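Local coordinates for protein polymerase subunit PA (Dhori virus, PDB 4CGS) that probably binds RNA as a subunit of the viral polymerase, represented here by its N-terminal domain, the counterpart of the influenza cap-snatching endonuclease domain, at residues V57-V62 with R135-E140; Q78-A83 with D89-K94; D50-N55 with D139-Q144. All blocks are in the same frame, centred on the assembly; numbering follows the deposited sequence.

Interaction 1: residues V57-V62 with R135-E140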
loop_
_atom_site.group_PDB
_atom_site.type_symbol
_atom_site.label_atom_id
_atom_site.label_comp_id
_atom_site.label_asym_id
_atom_site.label_seq_id
_atom_site.Cartn_x
_atom_site.Cartn_y
_atom_site.Cartn_z
ATOM N N VAL A 57 13.481 14.417 -9.670
ATOM C CA VAL A 57 13.852 13.110 -9.113
ATOM C C VAL A 57 12.576 12.502 -8.486
ATOM O O VAL A 57 11.555 13.211 -8.357
ATOM C CB VAL A 57 14.982 13.215 -8.076
ATOM C CG1 VAL A 57 16.225 13.740 -8.729
ATOM C CG2 VAL A 57 14.596 14.045 -6.838
ATOM N N PRO A 58 12.608 11.187 -8.108
ATOM C CA PRO A 58 11.354 10.598 -7.597
ATOM C C PRO A 58 10.789 11.441 -6.439
ATOM O O PRO A 58 11.501 11.848 -5.525
ATOM C CB PRO A 58 11.839 9.178 -7.130
ATOM C CG PRO A 58 12.891 8.822 -8.131
ATOM C CD PRO A 58 13.591 10.124 -8.447
ATOM N N ARG A 59 9.486 11.652 -6.510
ATOM C CA ARG A 59 8.746 12.358 -5.461
ATOM C C ARG A 59 8.735 11.609 -4.163
ATOM O O ARG A 59 8.665 12.192 -3.104
ATOM C CB ARG A 59 7.370 12.691 -5.951
ATOM C CG ARG A 59 6.454 13.309 -4.915
ATOM C CD ARG A 59 5.144 13.663 -5.583
ATOM N NE ARG A 59 4.098 13.977 -4.605
ATOM C CZ ARG A 59 2.832 14.238 -4.850
ATOM N NH1 ARG A 59 2.370 14.120 -6.060
ATOM N NH2 ARG A 59 2.017 14.448 -3.840
ATOM N N TYR A 60 8.717 10.290 -4.240
ATOM C CA TYR A 60 8.496 9.435 -3.095
ATOM C C TYR A 60 9.665 8.568 -2.784
ATOM O O TYR A 60 10.388 8.148 -3.703
ATOM C CB TYR A 60 7.314 8.479 -3.351
ATOM C CG TYR A 60 5.997 9.201 -3.459
ATOM C CD1 TYR A 60 5.217 9.516 -2.340
ATOM C CD2 TYR A 60 5.504 9.629 -4.698
ATOM C CE1 TYR A 60 3.994 10.159 -2.459
ATOM C CE2 TYR A 60 4.294 10.247 -4.826
ATOM C CZ TYR A 60 3.522 10.510 -3.707
ATOM O OH TYR A 60 2.306 11.165 -3.905
ATOM N N ILE A 61 9.890 8.334 -1.506
ATOM C CA ILE A 61 10.722 7.241 -0.998
ATOM C C ILE A 61 9.805 6.180 -0.443
ATOM O O ILE A 61 8.956 6.488 0.388
ATOM C CB ILE A 61 11.688 7.740 0.104
ATOM C CG1 ILE A 61 12.614 8.824 -0.499
ATOM C CG2 ILE A 61 12.478 6.592 0.678
ATOM C CD1 ILE A 61 13.472 9.555 0.566
ATOM N N VAL A 62 9.904 4.957 -0.911
ATOM C CA VAL A 62 9.094 3.876 -0.398
ATOM C C VAL A 62 9.811 3.220 0.718
ATOM O O VAL A 62 10.883 2.639 0.504
ATOM C CB VAL A 62 8.722 2.818 -1.526
ATOM C CG1 VAL A 62 7.971 1.636 -0.902
ATOM C CG2 VAL A 62 7.892 3.446 -2.658
ATOM N N ARG A 135 -8.832 10.533 -2.231
ATOM C CA ARG A 135 -9.152 11.056 -3.567
ATOM C C ARG A 135 -8.653 12.461 -3.792
ATOM O O ARG A 135 -8.369 12.845 -4.916
ATOM C CB ARG A 135 -10.700 11.041 -3.799
ATOM C CG ARG A 135 -11.324 9.704 -3.645
ATOM C CD ARG A 135 -12.770 9.837 -3.970
ATOM N NE ARG A 135 -13.610 10.668 -3.155
ATOM C CZ ARG A 135 -14.608 10.260 -2.354
ATOM N NH1 ARG A 135 -14.782 9.001 -1.951
ATOM N NH2 ARG A 135 -15.409 11.216 -1.850
ATOM N N GLU A 136 -8.582 13.262 -2.730
ATOM C CA GLU A 136 -8.117 14.602 -2.858
ATOM C C GLU A 136 -6.610 14.696 -2.868
ATOM O O GLU A 136 -6.040 15.540 -3.553
ATOM C CB GLU A 136 -8.673 15.437 -1.694
ATOM C CG GLU A 136 -8.162 16.852 -1.645
ATOM C CD GLU A 136 -8.636 17.733 -2.800
ATOM O OE1 GLU A 136 -9.828 17.615 -3.191
ATOM O OE2 GLU A 136 -7.798 18.547 -3.304
ATOM N N TYR A 137 -5.965 13.814 -2.101
ATOM C CA TYR A 137 -4.521 13.775 -2.009
ATOM C C TYR A 137 -3.911 13.288 -3.310
ATOM O O TYR A 137 -2.968 13.869 -3.824
ATOM C CB TYR A 137 -4.049 12.908 -0.841
ATOM C CG TYR A 137 -2.593 12.598 -0.910
ATOM C CD1 TYR A 137 -1.651 13.582 -0.654
ATOM C CD2 TYR A 137 -2.146 11.375 -1.245
ATOM C CE1 TYR A 137 -0.304 13.289 -0.720
ATOM C CE2 TYR A 137 -0.795 11.077 -1.331
ATOM C CZ TYR A 137 0.118 12.036 -1.072
ATOM O OH TYR A 137 1.480 11.807 -1.260
ATOM N N LEU A 138 -4.396 12.149 -3.813
ATOM C CA LEU A 138 -3.867 11.531 -5.033
ATOM C C LEU A 138 -4.309 12.356 -6.277
ATOM O O LEU A 138 -5.430 12.865 -6.336
ATOM C CB LEU A 138 -4.330 10.070 -5.168
ATOM C CG LEU A 138 -3.822 9.113 -4.106
ATOM C CD1 LEU A 138 -4.466 7.768 -4.413
ATOM C CD2 LEU A 138 -2.310 8.985 -4.105
ATOM N N ASP A 139 -3.393 12.471 -7.240
ATOM C CA ASP A 139 -3.707 13.141 -8.494
ATOM C C ASP A 139 -4.457 12.211 -9.416
ATOM O O ASP A 139 -4.579 11.003 -9.135
ATOM C CB ASP A 139 -2.514 13.823 -9.090
ATOM C CG ASP A 139 -1.529 12.980 -9.742
ATOM O OD1 ASP A 139 -1.789 11.846 -10.061
ATOM O OD2 ASP A 139 -0.426 13.609 -10.026
ATOM N N GLU A 140 -4.928 12.702 -10.563
ATOM C CA GLU A 140 -5.809 11.882 -11.397
ATOM C C GLU A 140 -5.065 10.633 -11.894
ATOM O O GLU A 140 -5.654 9.551 -11.949
ATOM C CB GLU A 140 -6.349 12.724 -12.542
ATOM C CG GLU A 140 -7.409 12.014 -13.338
ATOM C CD GLU A 140 -7.983 12.807 -14.514
ATOM O OE1 GLU A 140 -7.453 13.860 -14.804
ATOM O OE2 GLU A 140 -8.933 12.339 -15.157
HETATM O O HOH W 1 -0.548 13.616 -5.366
HETATM O O HOH W 2 -0.810 15.791 -3.122
#

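Interaction 2: residues Q78-A83 with D89-K94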
loop_
_atom_site.group_PDB
_atom_site.type_symbol
_atom_site.label_atom_id
_atom_site.label_comp_id
_atom_site.label_asym_id
_atom_site.label_seq_id
_atom_site.Cartn_x
_atom_site.Cartn_y
_atom_site.Cartn_z
ATOM N N GLN A 78 15.994 13.422 5.115
ATOM C CA GLN A 78 14.998 14.331 4.555
ATOM C C GLN A 78 14.412 15.302 5.560
ATOM O O GLN A 78 13.588 16.133 5.228
ATOM C CB GLN A 78 13.819 13.601 3.913
ATOM C CG GLN A 78 14.291 12.758 2.723
ATOM C CD GLN A 78 14.736 13.582 1.564
ATOM O OE1 GLN A 78 14.286 14.725 1.408
ATOM N NE2 GLN A 78 15.555 13.025 0.706
ATOM N N ASN A 79 14.789 15.156 6.820
ATOM C CA ASN A 79 14.161 15.908 7.904
ATOM C C ASN A 79 12.639 15.807 7.899
ATOM O O ASN A 79 11.967 16.794 8.077
ATOM C CB ASN A 79 14.627 17.382 7.870
ATOM C CG ASN A 79 14.329 18.122 9.163
ATOM O OD1 ASN A 79 14.347 17.519 10.277
ATOM N ND2 ASN A 79 14.040 19.417 9.053
ATOM N N LEU A 80 12.171 14.565 7.705
ATOM C CA LEU A 80 10.747 14.230 7.781
ATOM C C LEU A 80 10.608 13.198 8.856
ATOM O O LEU A 80 10.911 12.028 8.689
ATOM C CB LEU A 80 10.218 13.667 6.477
ATOM C CG LEU A 80 10.152 14.619 5.345
ATOM C CD1 LEU A 80 9.954 13.798 4.061
ATOM C CD2 LEU A 80 9.075 15.694 5.535
ATOM N N ILE A 81 10.264 13.683 10.069
ATOM C CA ILE A 81 10.348 12.878 11.298
ATOM C C ILE A 81 8.935 12.664 11.840
ATOM O O ILE A 81 8.062 13.557 11.780
ATOM C CB ILE A 81 11.161 13.609 12.380
ATOM C CG1 ILE A 81 12.493 14.202 11.809
ATOM C CG2 ILE A 81 11.446 12.621 13.548
ATOM C CD1 ILE A 81 13.443 13.222 11.135
ATOM N N PHE A 82 8.669 11.464 12.306
ATOM C CA PHE A 82 7.324 11.023 12.759
ATOM C C PHE A 82 7.459 10.272 14.072
ATOM O O PHE A 82 8.530 9.900 14.449
ATOM C CB PHE A 82 6.726 10.103 11.731
ATOM C CG PHE A 82 6.621 10.733 10.356
ATOM C CD1 PHE A 82 7.745 10.731 9.504
ATOM C CD2 PHE A 82 5.492 11.493 9.977
ATOM C CE1 PHE A 82 7.719 11.354 8.283
ATOM C CE2 PHE A 82 5.496 12.039 8.716
ATOM C CZ PHE A 82 6.625 12.002 7.921
ATOM N N ALA A 83 6.329 10.109 14.756
ATOM C CA ALA A 83 6.366 9.578 16.138
ATOM C C ALA A 83 5.391 8.439 16.326
ATOM O O ALA A 83 4.869 8.199 17.428
ATOM C CB ALA A 83 6.103 10.739 17.132
ATOM N N ASP A 89 4.727 4.344 5.144
ATOM C CA ASP A 89 4.981 3.507 3.972
ATOM C C ASP A 89 5.709 4.215 2.841
ATOM O O ASP A 89 6.536 3.632 2.148
ATOM C CB ASP A 89 3.626 2.883 3.503
ATOM C CG ASP A 89 3.018 2.031 4.547
ATOM O OD1 ASP A 89 3.752 1.069 4.996
ATOM O OD2 ASP A 89 1.849 2.229 4.900
ATOM N N LEU A 90 5.430 5.522 2.702
ATOM C CA LEU A 90 6.142 6.357 1.786
ATOM C C LEU A 90 6.465 7.724 2.435
ATOM O O LEU A 90 5.747 8.189 3.306
ATOM C CB LEU A 90 5.402 6.639 0.451
ATOM C CG LEU A 90 4.768 5.512 -0.324
ATOM C CD1 LEU A 90 3.339 5.235 0.152
ATOM C CD2 LEU A 90 4.827 5.770 -1.826
ATOM N N LEU A 91 7.546 8.368 1.991
ATOM C CA LEU A 91 7.800 9.750 2.227
ATOM C C LEU A 91 7.459 10.532 0.952
ATOM O O LEU A 91 7.980 10.189 -0.102
ATOM C CB LEU A 91 9.218 9.975 2.665
ATOM C CG LEU A 91 9.779 9.221 3.843
ATOM C CD1 LEU A 91 11.214 9.647 4.112
ATOM C CD2 LEU A 91 8.854 9.345 5.059
ATOM N N ASP A 92 6.608 11.566 1.052
ATOM C CA ASP A 92 6.242 12.394 -0.054
ATOM C C ASP A 92 7.128 13.644 0.053
ATOM O O ASP A 92 6.928 14.476 0.946
ATOM C CB ASP A 92 4.781 12.762 0.059
ATOM C CG ASP A 92 4.311 13.693 -1.031
ATOM O OD1 ASP A 92 5.108 14.324 -1.733
ATOM O OD2 ASP A 92 3.055 13.805 -1.207
ATOM N N LEU A 93 8.141 13.732 -0.807
ATOM C CA LEU A 93 9.122 14.803 -0.708
ATOM C C LEU A 93 8.598 16.140 -1.264
ATOM O O LEU A 93 9.176 17.243 -1.029
ATOM C CB LEU A 93 10.392 14.380 -1.408
ATOM C CG LEU A 93 11.006 13.037 -0.981
ATOM C CD1 LEU A 93 12.341 12.779 -1.677
ATOM C CD2 LEU A 93 11.160 13.043 0.542
ATOM N N LYS A 94 7.516 16.090 -2.016
ATOM C CA LYS A 94 6.863 17.346 -2.547
ATOM C C LYS A 94 6.073 17.977 -1.457
ATOM O O LYS A 94 6.281 19.174 -1.153
ATOM C CB LYS A 94 6.046 17.027 -3.776
ATOM C CG LYS A 94 5.260 18.206 -4.261
ATOM C CD LYS A 94 4.322 17.768 -5.367
ATOM C CE LYS A 94 3.460 18.903 -5.865
ATOM N NZ LYS A 94 2.495 18.337 -6.824
#

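Interaction 3: residues D50-N55 with D139-Q144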
loop_
_atom_site.group_PDB
_atom_site.type_symbol
_atom_site.label_atom_id
_atom_site.label_comp_id
_atom_site.label_asym_id
_atom_site.label_seq_id
_atom_site.Cartn_x
_atom_site.Cartn_y
_atom_site.Cartn_z
ATOM N N ASP A 50 5.342 5.428 -8.822
ATOM C CA ASP A 50 5.782 5.126 -10.215
ATOM C C ASP A 50 6.011 6.308 -11.114
ATOM O O ASP A 50 5.044 6.863 -11.585
ATOM C CB ASP A 50 4.728 4.233 -10.897
ATOM C CG ASP A 50 5.131 3.692 -12.307
ATOM O OD1 ASP A 50 6.341 3.626 -12.707
ATOM O OD2 ASP A 50 4.207 3.188 -13.011
ATOM N N MET A 51 7.268 6.690 -11.372
ATOM C CA MET A 51 7.644 7.745 -12.367
ATOM C C MET A 51 7.098 9.115 -11.967
ATOM O O MET A 51 7.160 10.061 -12.750
ATOM C CB MET A 51 7.217 7.369 -13.781
ATOM C CG MET A 51 7.932 6.135 -14.320
ATOM S SD MET A 51 7.383 5.491 -15.941
ATOM C CE MET A 51 5.640 5.026 -15.768
ATOM N N HIS A 52 6.614 9.301 -10.738
ATOM C CA HIS A 52 6.177 10.631 -10.295
ATOM C C HIS A 52 7.398 11.365 -9.772
ATOM O O HIS A 52 8.100 10.854 -8.909
ATOM C CB HIS A 52 5.110 10.536 -9.192
ATOM C CG HIS A 52 3.804 10.166 -9.722
ATOM N ND1 HIS A 52 2.995 11.053 -10.365
ATOM C CD2 HIS A 52 3.206 8.929 -9.829
ATOM C CE1 HIS A 52 1.911 10.363 -10.837
ATOM N NE2 HIS A 52 2.079 9.075 -10.565
ATOM N N LEU A 53 7.654 12.563 -10.289
ATOM C CA LEU A 53 8.878 13.324 -9.968
ATOM C C LEU A 53 8.533 14.600 -9.229
ATOM O O LEU A 53 7.427 15.179 -9.386
ATOM C CB LEU A 53 9.678 13.679 -11.234
ATOM C CG LEU A 53 10.166 12.575 -12.189
ATOM C CD1 LEU A 53 10.796 13.281 -13.392
ATOM C CD2 LEU A 53 11.091 11.534 -11.561
ATOM N N HIS A 54 9.478 15.044 -8.439
ATOM C CA HIS A 54 9.465 16.353 -7.798
ATOM C C HIS A 54 10.897 16.852 -7.822
ATOM O O HIS A 54 11.784 16.129 -7.432
ATOM C CB HIS A 54 8.949 16.257 -6.329
ATOM C CG HIS A 54 9.241 17.512 -5.498
ATOM N ND1 HIS A 54 8.640 18.688 -5.776
ATOM C CD2 HIS A 54 10.066 17.708 -4.431
ATOM C CE1 HIS A 54 9.107 19.624 -4.907
ATOM N NE2 HIS A 54 9.983 19.037 -4.085
ATOM N N ASN A 55 11.136 18.036 -8.395
ATOM C CA ASN A 55 12.448 18.626 -8.549
ATOM C C ASN A 55 13.365 17.666 -9.305
ATOM O O ASN A 55 14.555 17.528 -8.977
ATOM C CB ASN A 55 13.011 18.970 -7.177
ATOM C CG ASN A 55 14.162 19.910 -7.242
ATOM O OD1 ASN A 55 14.331 20.628 -8.205
ATOM N ND2 ASN A 55 14.968 19.893 -6.226
ATOM N N ASP A 139 -3.393 12.471 -7.240
ATOM C CA ASP A 139 -3.707 13.141 -8.494
ATOM C C ASP A 139 -4.457 12.211 -9.416
ATOM O O ASP A 139 -4.579 11.003 -9.135
ATOM C CB ASP A 139 -2.514 13.823 -9.090
ATOM C CG ASP A 139 -1.529 12.980 -9.742
ATOM O OD1 ASP A 139 -1.789 11.846 -10.061
ATOM O OD2 ASP A 139 -0.426 13.609 -10.026
ATOM N N GLU A 140 -4.928 12.702 -10.563
ATOM C CA GLU A 140 -5.809 11.882 -11.397
ATOM C C GLU A 140 -5.065 10.633 -11.894
ATOM O O GLU A 140 -5.654 9.551 -11.949
ATOM C CB GLU A 140 -6.349 12.724 -12.542
ATOM C CG GLU A 140 -7.409 12.014 -13.338
ATOM C CD GLU A 140 -7.983 12.807 -14.514
ATOM O OE1 GLU A 140 -7.453 13.860 -14.804
ATOM O OE2 GLU A 140 -8.933 12.339 -15.157
ATOM N N VAL A 141 -3.813 10.766 -12.273
ATOM C CA VAL A 141 -3.025 9.638 -12.780
ATOM C C VAL A 141 -2.808 8.616 -11.677
ATOM O O VAL A 141 -2.981 7.415 -11.884
ATOM C CB VAL A 141 -1.651 10.126 -13.369
ATOM C CG1 VAL A 141 -0.753 8.919 -13.660
ATOM C CG2 VAL A 141 -1.836 10.953 -14.643
ATOM N N GLN A 142 -2.453 9.069 -10.462
ATOM C CA GLN A 142 -2.355 8.156 -9.354
ATOM C C GLN A 142 -3.640 7.433 -9.019
ATOM O O GLN A 142 -3.643 6.225 -8.805
ATOM C CB GLN A 142 -1.867 8.922 -8.115
ATOM C CG GLN A 142 -0.447 9.484 -8.216
ATOM C CD GLN A 142 -0.085 10.301 -7.026
ATOM O OE1 GLN A 142 -0.841 11.241 -6.709
ATOM N NE2 GLN A 142 1.038 10.026 -6.376
ATOM N N ARG A 143 -4.749 8.161 -9.016
ATOM C CA ARG A 143 -6.023 7.508 -8.787
ATOM C C ARG A 143 -6.363 6.442 -9.818
ATOM O O ARG A 143 -6.790 5.345 -9.498
ATOM C CB ARG A 143 -7.210 8.542 -8.693
ATOM C CG ARG A 143 -7.066 9.532 -7.590
ATOM C CD ARG A 143 -8.298 10.293 -7.358
ATOM N NE ARG A 143 -8.811 11.005 -8.508
ATOM C CZ ARG A 143 -8.447 12.230 -8.848
ATOM N NH1 ARG A 143 -7.531 12.901 -8.162
ATOM N NH2 ARG A 143 -8.981 12.797 -9.917
ATOM N N GLN A 144 -6.073 6.764 -11.062
ATOM C CA GLN A 144 -6.268 5.802 -12.153
ATOM C C GLN A 144 -5.392 4.593 -12.007
ATOM O O GLN A 144 -5.916 3.486 -12.144
ATOM C CB GLN A 144 -6.054 6.515 -13.499
ATOM C CG GLN A 144 -7.170 7.444 -13.979
ATOM C CD GLN A 144 -8.300 6.577 -14.521
ATOM O OE1 GLN A 144 -8.319 6.190 -15.711
ATOM N NE2 GLN A 144 -9.193 6.224 -13.652
#

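Interaction 1: residues V57-V62 with R135-E140
Tyr137, in the last turn of helix 132-137, meets Tyr60, which comes from the opposite direction. Tyr60 OH donates to Tyr137 OH at 2.8 Å, and the Tyr137 oxygen lies in the plane of the Tyr60 ring, at its edge. With Tyr137 CG anti to the backbone N (chi1 167°), the ring carries its hydroxyl to Tyr60. Tyr137 OH is also hydrogen-bonded to Asp92, while Tyr60 OH has a further partner in Gln142. The extended Arg59 chain runs along one face of the Tyr60 ring, with CG against it, and Tyr60 OH sits 3.2 Å above the guanidinium plane, over its centre. Asp92 forms a salt bridge with Arg59. Two waters then join the guanidinium to the Tyr137 carbonyl: one is 3.2 Å from Arg59 NH2 and 3.0 Å from Tyr137 O, the other donates to Tyr137 O at 2.9 Å and is held weakly by Arg59 NH1. Past Leu138, Asp139 adds opposite charge nearby, its OD2 4.9 Å from Arg59 NH1. A helix end is thereby tied to a strand through a buried polar cluster within the alpha/beta fold of the PA N-terminal domain, whose influenza relative is a PD-(D/E)XK nuclease.

Interaction 2: residues Q78-A83 with D89-K94
Gln78 crosses Leu93 at about a right angle. Gln78 CB stands 4.3 Å from Leu93 CD2. Gln78 CG is 3.8 Å from Leu93 CD2, and there the chain bends (chi2 -69°), bringing CD, OE1 and NE2 to the two Leu93 methyls. CD keeps to CD2 with CD1 a little farther off; at the tip Gln78 OE1 approaches Leu93 CD2 to 3.7 Å and NE2 approaches Leu93 CD1 to 4.0 Å. After Asn79 turns the chain in a Schellman motif, Leu80 CD1 touches both Leu93 CD2 (3.8 Å), just past the strand, and Leu91 CB (4.1 Å). Phe82 follows, its CE1 4.0 Å from Leu91 CD2, the two side chains running antiparallel as they pass; Met75 of helix 68-78 touches both. Asp92 projects from the strand away from this loop, and its OD1 accepts from Lys94 N in an Asx turn, while OD2 serves Arg59 and Tyr137. The loop that follows helix 68-78 is thus laid on strand 90-92 by largely apolar contacts, with the Gln78 amide lying against leucine methyls, while the Asp92 carboxylate is engaged elsewhere.

Interaction 3: residues D50-N55 with D139-Q144
His52 overlaps the side chain of Gln142, the imidazole crossing it at a slant with NE2 and CE1 nearest CG. His52 NE2 approaches Gln142 CG to 3.5 Å and CE1 is only slightly farther from that carbon. Beyond it, Gln142 NE2 stands 4.2 Å above the imidazole plane, over the ring centre, but the amide is tilted 48° from the ring, and this is no flat stack. Val141 CG1 comes in at the edge of the imidazole, 4.1 Å from His52 CE1, and Asp139 OD1 lies obliquely at 4.1 Å from the same carbon. The surface offered to the histidine is the first turn of helix 140-157, closed by a capping box. Asp139, whose CG is tucked between backbone N and carbonyl carbon (chi1 76°), accepts from Gln142 N through OD1 at 2.9 Å. In return Asp139 N donates to Gln142 OE1, also at 2.9 Å, almost straight at 174° and onto a lone pair in the carbonyl plane. Gln142 NE2 bonds to Ile48 O and Tyr60 OH, which fixes the amide's rotation. His52, just before strand 53-54, is backbone hydrogen-bonded to Arg59. The histidine meets the helix mainly by van der Waals overlap, though the nearby Asp139 carboxylate might favour a protonated imidazole; Gln142 divides its amide, OE1 closing the cap and NE2 binding Ile48 and Tyr60.

Interactions 1 and 3 lie with their centres about 5 Å apart and end on the same part of the chain: helix 132-137 gives way at Asp139 to helix 140-157, and strands 53-54 and 57-62 are successive neighbours in the sheet. Interaction 2 sits about 12 Å from interaction 1 and 17 Å from interaction 3, centre to centre. All three reach one mixed sheet, where strand 57-62 lies between 53-54 and 90-92. The half of the sheet from 53-54 to 90-92 is thereby joined to the junction of two late helices and to the loop after helix 68-78. Interactions 1 and 3 join parts more than 70 residues apart, whereas interaction 2, falling between their halves, is local in sequence.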